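Local coordinates for cellulose 1,4-beta-cellobiosidase (Clostridium thermocellum, PDB 3ZQX), which serves as a family 3b carbohydrate-binding module of a cellulosomal cellobiohydrolase, in a family many of whose members bind cellulose, at residues V3-L8 / G128-Y133; Q17-K22 / S107-S112; F23-T28 / G92-I97. The protein carries 1 engineered substitution. All coordinates share one frame; numbering follows the deposited sequence.

Interaction 1 joins the two sheets of the β-sandwich, whereas interactions 2 and 3 both lie along the long strand 15-27. Interaction 1 is the buried one: strand 3-9 meets strand 130-134 of the other sheet through apolar side chains, with no hydrogen bond across. Interactions 2 and 3 are partly buried. Near the start of strand 15-27, in interaction 2, rings and waters rather than direct hydrogen bonds join it to the calcium-binding region; towards its end, in interaction 3, hydrogen bonds tie it to the loop 92-97. Strand 3-8 pairs with this same strand, K4 N bonding to V26 O and L8 O to K22 N, while a salt bridge from K22 to E96 connects interactions 2 and 3.

Interaction 1 (V3-L8 / G128-Y133); sequences VKVQYL and GKVTLY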
loop_
_atom_site.group_PDB
_atom_site.type_symbol
_atom_site.label_atom_id
_atom_site.label_comp_id
_atom_site.label_asym_id
_atom_site.label_seq_id
_atom_site.Cartn_x
_atom_site.Cartn_y
_atom_site.Cartn_z
ATOM N N VAL A 3 11.022 5.222 8.386
ATOM C CA VAL A 3 9.609 5.127 8.064
ATOM C C VAL A 3 9.065 3.698 8.202
ATOM O O VAL A 3 9.777 2.715 7.963
ATOM C CB VAL A 3 9.318 5.684 6.652
ATOM C CG1 VAL A 3 9.312 7.214 6.669
ATOM C CG2 VAL A 3 10.334 5.147 5.639
ATOM N N LYS A 4 7.803 3.599 8.606
ATOM C CA LYS A 4 7.100 2.323 8.710
ATOM C C LYS A 4 5.685 2.469 8.161
ATOM O O LYS A 4 5.204 3.588 7.959
ATOM C CB LYS A 4 7.034 1.845 10.164
ATOM C CG LYS A 4 6.182 2.724 11.075
ATOM C CD LYS A 4 6.146 2.191 12.501
ATOM C CE LYS A 4 5.258 3.051 13.384
ATOM N NZ LYS A 4 5.218 2.582 14.805
ATOM N N VAL A 5 5.019 1.335 7.931
ATOM C CA VAL A 5 3.638 1.309 7.476
ATOM C C VAL A 5 2.746 0.680 8.512
ATOM O O VAL A 5 3.073 -0.373 9.067
ATOM C CB VAL A 5 3.477 0.471 6.184
ATOM C CG1 VAL A 5 2.007 0.361 5.788
ATOM C CG2 VAL A 5 4.298 1.064 5.060
ATOM N N GLN A 6 1.606 1.324 8.737
ATOM C CA GLN A 6 0.487 0.702 9.426
ATOM C C GLN A 6 -0.608 0.409 8.414
ATOM O O GLN A 6 -0.747 1.107 7.401
ATOM C CB GLN A 6 -0.069 1.613 10.508
ATOM C CG GLN A 6 0.983 2.120 11.450
ATOM C CD GLN A 6 0.377 2.864 12.603
ATOM O OE1 GLN A 6 -0.479 3.734 12.419
ATOM N NE2 GLN A 6 0.790 2.507 13.814
ATOM N N TYR A 7 -1.379 -0.640 8.685
ATOM C CA TYR A 7 -2.416 -1.124 7.788
ATOM C C TYR A 7 -3.653 -1.478 8.578
ATOM O O TYR A 7 -3.575 -1.860 9.745
ATOM C CB TYR A 7 -1.900 -2.381 7.091
ATOM C CG TYR A 7 -2.893 -3.337 6.445
ATOM C CD1 TYR A 7 -3.349 -3.139 5.152
ATOM C CD2 TYR A 7 -3.305 -4.492 7.105
ATOM C CE1 TYR A 7 -4.212 -4.042 4.543
ATOM C CE2 TYR A 7 -4.169 -5.397 6.506
ATOM C CZ TYR A 7 -4.611 -5.177 5.220
ATOM O OH TYR A 7 -5.460 -6.098 4.639
ATOM N N LEU A 8 -4.794 -1.352 7.915
ATOM C CA LEU A 8 -6.011 -2.020 8.339
ATOM C C LEU A 8 -6.779 -2.451 7.097
ATOM O O LEU A 8 -6.633 -1.871 6.014
ATOM C CB LEU A 8 -6.865 -1.143 9.261
ATOM C CG LEU A 8 -7.487 0.135 8.694
ATOM C CD1 LEU A 8 -8.777 -0.155 7.949
ATOM C CD2 LEU A 8 -7.738 1.140 9.810
ATOM N N GLY A 128 4.147 -5.613 8.697
ATOM C CA GLY A 128 5.346 -5.948 7.959
ATOM C C GLY A 128 5.129 -6.536 6.580
ATOM O O GLY A 128 6.105 -6.787 5.868
ATOM N N LYS A 129 3.880 -6.770 6.184
ATOM C CA LYS A 129 3.633 -7.357 4.865
ATOM C C LYS A 129 3.355 -6.327 3.775
ATOM O O LYS A 129 3.082 -6.696 2.639
ATOM C CB LYS A 129 2.546 -8.426 4.924
ATOM C CG LYS A 129 2.964 -9.641 5.736
ATOM C CD LYS A 129 1.858 -10.683 5.793
ATOM C CE LYS A 129 2.284 -11.890 6.612
ATOM N NZ LYS A 129 1.178 -12.882 6.743
ATOM N N VAL A 130 3.438 -5.050 4.130
ATOM C CA VAL A 130 3.461 -3.958 3.164
ATOM C C VAL A 130 4.831 -3.329 3.312
ATOM O O VAL A 130 5.236 -2.979 4.418
ATOM C CB VAL A 130 2.328 -2.942 3.438
ATOM C CG1 VAL A 130 2.467 -1.687 2.579
ATOM C CG2 VAL A 130 0.982 -3.607 3.211
ATOM N N THR A 131 5.546 -3.183 2.210
ATOM C CA THR A 131 6.940 -2.760 2.254
ATOM C C THR A 131 7.110 -1.293 1.893
ATOM O O THR A 131 6.274 -0.694 1.197
ATOM C CB THR A 131 7.794 -3.573 1.287
ATOM O OG1 THR A 131 7.177 -3.504 -0.001
ATOM C CG2 THR A 131 7.928 -5.027 1.750
ATOM N N LEU A 132 8.171 -0.704 2.436
ATOM C CA LEU A 132 8.666 0.588 1.975
ATOM C C LEU A 132 10.098 0.459 1.491
ATOM O O LEU A 132 10.926 -0.207 2.131
ATOM C CB LEU A 132 8.653 1.637 3.083
ATOM C CG LEU A 132 7.306 1.978 3.693
ATOM C CD1 LEU A 132 7.487 2.942 4.858
ATOM C CD2 LEU A 132 6.362 2.547 2.638
ATOM N N TYR A 133 10.378 1.140 0.380
ATOM C CA TYR A 133 11.721 1.275 -0.173
ATOM C C TYR A 133 12.090 2.743 -0.235
ATOM O O TYR A 133 11.234 3.611 -0.486
ATOM C CB TYR A 133 11.794 0.693 -1.586
ATOM C CG TYR A 133 11.575 -0.797 -1.632
ATOM C CD1 TYR A 133 10.292 -1.332 -1.669
ATOM C CD2 TYR A 133 12.647 -1.676 -1.622
ATOM C CE1 TYR A 133 10.088 -2.699 -1.704
ATOM C CE2 TYR A 133 12.445 -3.052 -1.657
ATOM C CZ TYR A 133 11.160 -3.551 -1.694
ATOM O OH TYR A 133 10.931 -4.912 -1.729
#
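K4 NZ forms a salt bridge with D126, while nearer the backbone K4 C lies 3.8 Å from L132 CD1. Across the two segments no hydrogen bond is made, and the apolar side chains of V3, V5, V130 and L132 do the work. V5 is central, because its two methyls serve different partners. With CG1 anti to the backbone N (chi1 175°), that methyl meets V130 CG1 at 3.8 Å, the two side chains crossing at about a right angle. The other methyl, CG2, presses on the branch point of L132; its 3.4 Å distance to L132 CG is shorter than usual van der Waals contact, and L132 CD2 follows at 3.5 Å. This is the interior of the antiparallel β-sandwich of family 3 modules, in which the strands belong to different sheets and pack face to face, their axes 7.0 Å apart at an angle of 157°. L40 and F23 also touch V130 here, while W140 lies against V5. At the start of the strand, V3 CG2 reaches L132 CD1 at 3.7 Å, so that one leucine methyl touches both V3 and V5.

Interaction 2 (Q17-K22 / S107-S112); sequences QEIKGK and SFHDQS. With CA (calcium ion), chain B.
Q17 lies flat on F108. Its CG sits over the centre of the phenyl ring, 3.8 Å from the centroid and only 6° off the ring normal, a CH-pi contact, and the extended chain carries the amide onward with its plane 8° from that of the ring, so the two groups stack. Q17 NE2 is bonded to W106 O, which helps to fix the turn of the amide. A second ring meets the strand in a similar way but with an aliphatic partner crossing it at about a right angle: I19 CG1 stands 3.7 Å above the centroid of the H109 imidazole, with CD1 over the same face. H109 CG is anti to its own carbonyl carbon (chi1 -62°), which turns the imidazole towards I19, while E18 N approaches the ring edge. I19 also slides past Q111 in the opposite direction, with CG1 3.6 Å from OE1.

These side chains join the start of a long strand of the β-sandwich to the calcium site. D110 O binds the calcium ion at 2.4 Å, in company with T45, E47, N113 and D114; a water on the same ion accepts a weak hydrogen bond from H109 ND1, the stronger polar partner of this histidine being I101. D110 OD1 accepts from S112 N, an Asx turn, and from S112 OG at 2.7 Å, the hydroxyl arriving on the syn side of the carboxylate.

Direct hydrogen bonds between the segments are absent, and water stands in for them. One molecule donates to both Q17 O and S107 O. Another accepts from K20 N at 3.0 Å and lies 2.7 Å from Q111 OE1, to which it probably donates, while Q111 NE2 is bonded to Q13 O.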
loop_
_atom_site.group_PDB
_atom_site.type_symbol
_atom_site.label_atom_id
_atom_site.label_comp_id
_atom_site.label_asym_id
_atom_site.label_seq_id
_atom_site.Cartn_x
_atom_site.Cartn_y
_atom_site.Cartn_z
ATOM N N GLN A 17 -14.971 -7.510 -5.615
ATOM C CA GLN A 17 -14.516 -6.673 -6.710
ATOM C C GLN A 17 -13.545 -5.587 -6.256
ATOM O O GLN A 17 -12.915 -4.943 -7.096
ATOM C CB GLN A 17 -15.709 -6.043 -7.415
ATOM C CG GLN A 17 -16.593 -7.059 -8.097
ATOM C CD GLN A 17 -17.981 -6.521 -8.322
ATOM O OE1 GLN A 17 -18.665 -6.146 -7.373
ATOM N NE2 GLN A 17 -18.392 -6.436 -9.581
ATOM N N GLU A 18 -13.450 -5.343 -4.951
ATOM C CA GLU A 18 -12.578 -4.292 -4.446
ATOM C C GLU A 18 -11.731 -4.773 -3.274
ATOM O O GLU A 18 -12.246 -5.035 -2.188
ATOM C CB GLU A 18 -13.417 -3.090 -3.999
ATOM C CG GLU A 18 -14.138 -2.406 -5.145
ATOM C CD GLU A 18 -14.879 -1.155 -4.722
ATOM O OE1 GLU A 18 -15.289 -1.068 -3.550
ATOM O OE2 GLU A 18 -15.043 -0.254 -5.567
ATOM N N ILE A 19 -10.418 -4.844 -3.471
ATOM C CA ILE A 19 -9.510 -4.872 -2.335
ATOM C C ILE A 19 -9.640 -3.501 -1.691
ATOM O O ILE A 19 -9.678 -2.506 -2.411
ATOM C CB ILE A 19 -8.050 -5.118 -2.780
ATOM C CG1 ILE A 19 -7.913 -6.481 -3.464
ATOM C CG2 ILE A 19 -7.101 -4.976 -1.605
ATOM C CD1 ILE A 19 -6.558 -6.710 -4.114
ATOM N N LYS A 20 -9.812 -3.438 -0.372
ATOM C CA LYS A 20 -10.012 -2.149 0.273
ATOM C C LYS A 20 -9.443 -2.143 1.677
ATOM O O LYS A 20 -9.785 -3.004 2.492
ATOM C CB LYS A 20 -11.508 -1.815 0.321
ATOM C CG LYS A 20 -11.831 -0.445 0.905
ATOM C CD LYS A 20 -13.320 -0.148 0.885
ATOM C CE LYS A 20 -13.617 1.217 1.481
ATOM N NZ LYS A 20 -15.066 1.526 1.466
ATOM N N GLY A 21 -8.678 -1.110 1.997
ATOM C CA GLY A 21 -8.109 -0.960 3.316
ATOM C C GLY A 21 -7.541 0.429 3.458
ATOM O O GLY A 21 -7.922 1.339 2.712
ATOM N N LYS A 22 -6.678 0.611 4.449
ATOM C CA LYS A 22 -5.983 1.874 4.621
ATOM C C LYS A 22 -4.538 1.621 4.977
ATOM O O LYS A 22 -4.212 0.623 5.621
ATOM C CB LYS A 22 -6.617 2.722 5.729
ATOM C CG LYS A 22 -8.118 2.942 5.594
ATOM C CD LYS A 22 -8.644 3.900 6.654
ATOM C CE LYS A 22 -10.147 4.082 6.529
ATOM N NZ LYS A 22 -10.643 5.139 7.456
ATOM N N SER A 107 -14.294 -7.211 -12.515
ATOM C CA SER A 107 -14.057 -8.615 -12.195
ATOM C C SER A 107 -13.786 -8.807 -10.708
ATOM O O SER A 107 -13.443 -7.865 -9.998
ATOM C CB SER A 107 -12.852 -9.147 -12.970
ATOM O OG SER A 107 -13.086 -9.163 -14.366
ATOM N N PHE A 108 -13.944 -10.045 -10.248
ATOM C CA PHE A 108 -13.712 -10.386 -8.847
ATOM C C PHE A 108 -12.275 -10.802 -8.557
ATOM O O PHE A 108 -11.706 -11.652 -9.251
ATOM C CB PHE A 108 -14.632 -11.531 -8.415
ATOM C CG PHE A 108 -16.067 -11.133 -8.246
ATOM C CD1 PHE A 108 -16.907 -11.035 -9.340
ATOM C CD2 PHE A 108 -16.580 -10.863 -6.990
ATOM C CE1 PHE A 108 -18.232 -10.673 -9.185
ATOM C CE2 PHE A 108 -17.909 -10.507 -6.831
ATOM C CZ PHE A 108 -18.731 -10.415 -7.931
ATOM N N HIS A 109 -11.710 -10.216 -7.509
ATOM C CA HIS A 109 -10.488 -10.721 -6.907
ATOM C C HIS A 109 -10.746 -11.967 -6.080
ATOM O O HIS A 109 -11.846 -12.165 -5.563
ATOM C CB HIS A 109 -9.932 -9.730 -5.886
ATOM C CG HIS A 109 -9.550 -8.397 -6.430
ATOM N ND1 HIS A 109 -8.356 -8.171 -7.078
ATOM C CD2 HIS A 109 -10.167 -7.196 -6.338
ATOM C CE1 HIS A 109 -8.266 -6.889 -7.386
ATOM N NE2 HIS A 109 -9.352 -6.275 -6.945
ATOM N N ASP A 110 -9.698 -12.769 -5.913
ATOM C CA ASP A 110 -9.602 -13.728 -4.814
ATOM C C ASP A 110 -8.533 -13.177 -3.883
ATOM O O ASP A 110 -7.363 -13.133 -4.239
ATOM C CB ASP A 110 -9.178 -15.090 -5.365
ATOM C CG ASP A 110 -8.998 -16.140 -4.286
ATOM O OD1 ASP A 110 -9.092 -15.829 -3.086
ATOM O OD2 ASP A 110 -8.743 -17.306 -4.660
ATOM N N GLN A 111 -8.925 -12.728 -2.701
ATOM C CA GLN A 111 -7.953 -12.153 -1.779
ATOM C C GLN A 111 -7.200 -13.204 -0.978
ATOM O O GLN A 111 -6.188 -12.884 -0.356
ATOM C CB GLN A 111 -8.622 -11.185 -0.801
ATOM C CG GLN A 111 -9.328 -10.022 -1.450
ATOM C CD GLN A 111 -9.538 -8.885 -0.478
ATOM O OE1 GLN A 111 -8.673 -8.022 -0.329
ATOM N NE2 GLN A 111 -10.679 -8.882 0.202
ATOM N N SER A 112 -7.675 -14.446 -0.996
ATOM C CA SER A 112 -7.090 -15.469 -0.125
ATOM C C SER A 112 -5.669 -15.850 -0.496
ATOM O O SER A 112 -4.967 -16.403 0.295
ATOM C CB SER A 112 -8.000 -16.718 -0.035
ATOM O OG SER A 112 -7.979 -17.423 -1.226
HETATM CA CA CA B . -5.467 -12.733 -5.668
HETATM O O HOH W 1 -13.115 -5.157 -9.816
HETATM O O HOH W 2 -9.105 -5.822 1.225
HETATM O O HOH W 3 -6.551 -10.473 -5.421
#

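Interaction 3 (F23-T28 / G92-I97); sequences FNIVNT and GQTGEI
F23 and I97 form an antiparallel hydrogen-bonded pair at the point where the loop after strand 87-88 enters strand 97-103 of the β-sandwich. F23 N donates to I97 O at 2.9 Å, and I97 N returns the bond to F23 O at 2.7 Å. The register then slips by one residue, and a separate bridge joins V26 to Q93, flanked by backbone bonds from T94 N to I25 O (2.9 Å) and from N27 N to G92 O (2.8 Å). The loop thus follows the strand without forming one continuous ladder.

Between the F23-I97 pair and the V26-Q93 bridge a side chain takes the strand's N-H. T94 OG1 stands between its own backbone N and carbonyl carbon (chi1 55°), where it accepts the hydrogen of I25 N at 3.0 Å and donates its own to G95 O at 2.8 Å, in the carbonyl plane and on a lone pair. The hydroxyl thus accepts from a strand N-H, a role a backbone carbonyl would usually play in a regular ladder.

Weaker and apolar contacts fill in around these bonds. Q93 CA approaches I25 O at 3.2 Å as a CA-H...O contact, and F23 and I97 share one face of the sheet, where I97 CD1 also meets I25 CD1. The F23 ring stacks with F99 of strand 97-103.

Side-chain amides supply the last group. N24 ND2, which also bonds to Q6 OE1, donates in a nearly straight line to Q93 OE1 at 3.0 Å; the two amide planes are 86° apart, and the N-H meets the oxygen from above its carbonyl plane, 64° out of it.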
loop_
_atom_site.group_PDB
_atom_site.type_symbol
_atom_site.label_atom_id
_atom_site.label_comp_id
_atom_site.label_asym_id
_atom_site.label_seq_id
_atom_site.Cartn_x
_atom_site.Cartn_y
_atom_site.Cartn_z
ATOM N N PHE A 23 -3.687 2.561 4.572
ATOM C CA PHE A 23 -2.295 2.609 5.001
ATOM C C PHE A 23 -2.063 3.871 5.825
ATOM O O PHE A 23 -2.842 4.821 5.767
ATOM C CB PHE A 23 -1.316 2.687 3.818
ATOM C CG PHE A 23 -1.512 1.631 2.768
ATOM C CD1 PHE A 23 -1.422 0.286 3.079
ATOM C CD2 PHE A 23 -1.749 1.988 1.451
ATOM C CE1 PHE A 23 -1.589 -0.683 2.090
ATOM C CE2 PHE A 23 -1.916 1.032 0.465
ATOM C CZ PHE A 23 -1.832 -0.304 0.788
ATOM N N ASN A 24 -1.005 3.863 6.624
ATOM C CA ASN A 24 -0.510 5.075 7.255
ATOM C C ASN A 24 1.000 4.962 7.257
ATOM O O ASN A 24 1.523 3.977 7.776
ATOM C CB ASN A 24 -1.056 5.158 8.684
ATOM C CG ASN A 24 -0.603 6.394 9.426
ATOM O OD1 ASN A 24 -0.351 7.443 8.825
ATOM N ND2 ASN A 24 -0.494 6.277 10.749
ATOM N N ILE A 25 1.702 5.953 6.713
ATOM C CA ILE A 25 3.158 5.933 6.727
ATOM C C ILE A 25 3.635 6.842 7.845
ATOM O O ILE A 25 3.314 8.026 7.868
ATOM C CB ILE A 25 3.760 6.371 5.380
ATOM C CG1 ILE A 25 3.341 5.393 4.277
ATOM C CG2 ILE A 25 5.281 6.457 5.487
ATOM C CD1 ILE A 25 3.691 5.861 2.884
ATOM N N VAL A 26 4.390 6.271 8.779
ATOM C CA VAL A 26 4.823 6.989 9.974
ATOM C C VAL A 26 6.333 7.129 9.942
ATOM O O VAL A 26 7.038 6.140 9.746
ATOM C CB VAL A 26 4.404 6.230 11.250
ATOM C CG1 VAL A 26 4.826 7.005 12.482
ATOM C CG2 VAL A 26 2.895 5.982 11.263
ATOM N N ASN A 27 6.839 8.351 10.114
ATOM C CA ASN A 27 8.275 8.550 10.115
ATOM C C ASN A 27 8.727 8.529 11.562
ATOM O O ASN A 27 8.622 9.528 12.275
ATOM C CB ASN A 27 8.574 9.907 9.479
ATOM C CG ASN A 27 10.042 10.132 9.276
ATOM O OD1 ASN A 27 10.868 9.394 9.807
ATOM N ND2 ASN A 27 10.385 11.152 8.497
ATOM N N THR A 28 9.336 7.415 11.957
ATOM C CA THR A 28 9.727 7.206 13.347
ATOM C C THR A 28 11.176 7.584 13.583
ATOM O O THR A 28 11.658 7.513 14.713
ATOM C CB THR A 28 9.545 5.736 13.806
ATOM O OG1 THR A 28 10.497 4.896 13.140
ATOM C CG2 THR A 28 8.137 5.244 13.532
ATOM N N GLY A 92 6.510 12.624 12.092
ATOM C CA GLY A 92 5.204 12.850 11.503
ATOM C C GLY A 92 4.636 11.620 10.835
ATOM O O GLY A 92 5.253 10.560 10.815
ATOM N N GLN A 93 3.446 11.769 10.273
ATOM C CA GLN A 93 2.812 10.672 9.567
ATOM C C GLN A 93 1.957 11.230 8.448
ATOM O O GLN A 93 1.558 12.398 8.479
ATOM C CB GLN A 93 1.952 9.835 10.509
ATOM C CG GLN A 93 0.819 10.597 11.160
ATOM C CD GLN A 93 -0.132 9.666 11.886
ATOM O OE1 GLN A 93 0.273 8.614 12.383
ATOM N NE2 GLN A 93 -1.407 10.029 11.918
ATOM N N THR A 94 1.650 10.390 7.469
ATOM C CA THR A 94 0.738 10.792 6.416
ATOM C C THR A 94 -0.691 10.916 6.916
ATOM O O THR A 94 -1.469 11.714 6.392
ATOM C CB THR A 94 0.741 9.782 5.248
ATOM O OG1 THR A 94 0.448 8.462 5.733
ATOM C CG2 THR A 94 2.082 9.768 4.553
ATOM N N GLY A 95 -1.038 10.141 7.938
ATOM C CA GLY A 95 -2.433 9.877 8.222
ATOM C C GLY A 95 -2.964 8.865 7.225
ATOM O O GLY A 95 -2.240 8.377 6.352
ATOM N N GLU A 96 -4.243 8.544 7.346
ATOM C CA GLU A 96 -4.806 7.478 6.540
ATOM C C GLU A 96 -4.637 7.719 5.048
ATOM O O GLU A 96 -4.844 8.835 4.545
ATOM C CB GLU A 96 -6.284 7.275 6.875
ATOM C CG GLU A 96 -7.171 8.460 6.529
ATOM C CD GLU A 96 -8.629 8.205 6.833
ATOM O OE1 GLU A 96 -9.197 7.240 6.293
ATOM O OE2 GLU A 96 -9.221 8.987 7.608
ATOM N N ILE A 97 -4.231 6.662 4.349
ATOM C CA ILE A 97 -4.299 6.641 2.902
ATOM C C ILE A 97 -5.288 5.535 2.578
ATOM O O ILE A 97 -4.959 4.347 2.646
ATOM C CB ILE A 97 -2.923 6.314 2.278
ATOM C CG1 ILE A 97 -1.854 7.298 2.775
ATOM C CG2 ILE A 97 -3.023 6.323 0.760
ATOM C CD1 ILE A 97 -0.432 6.926 2.362
#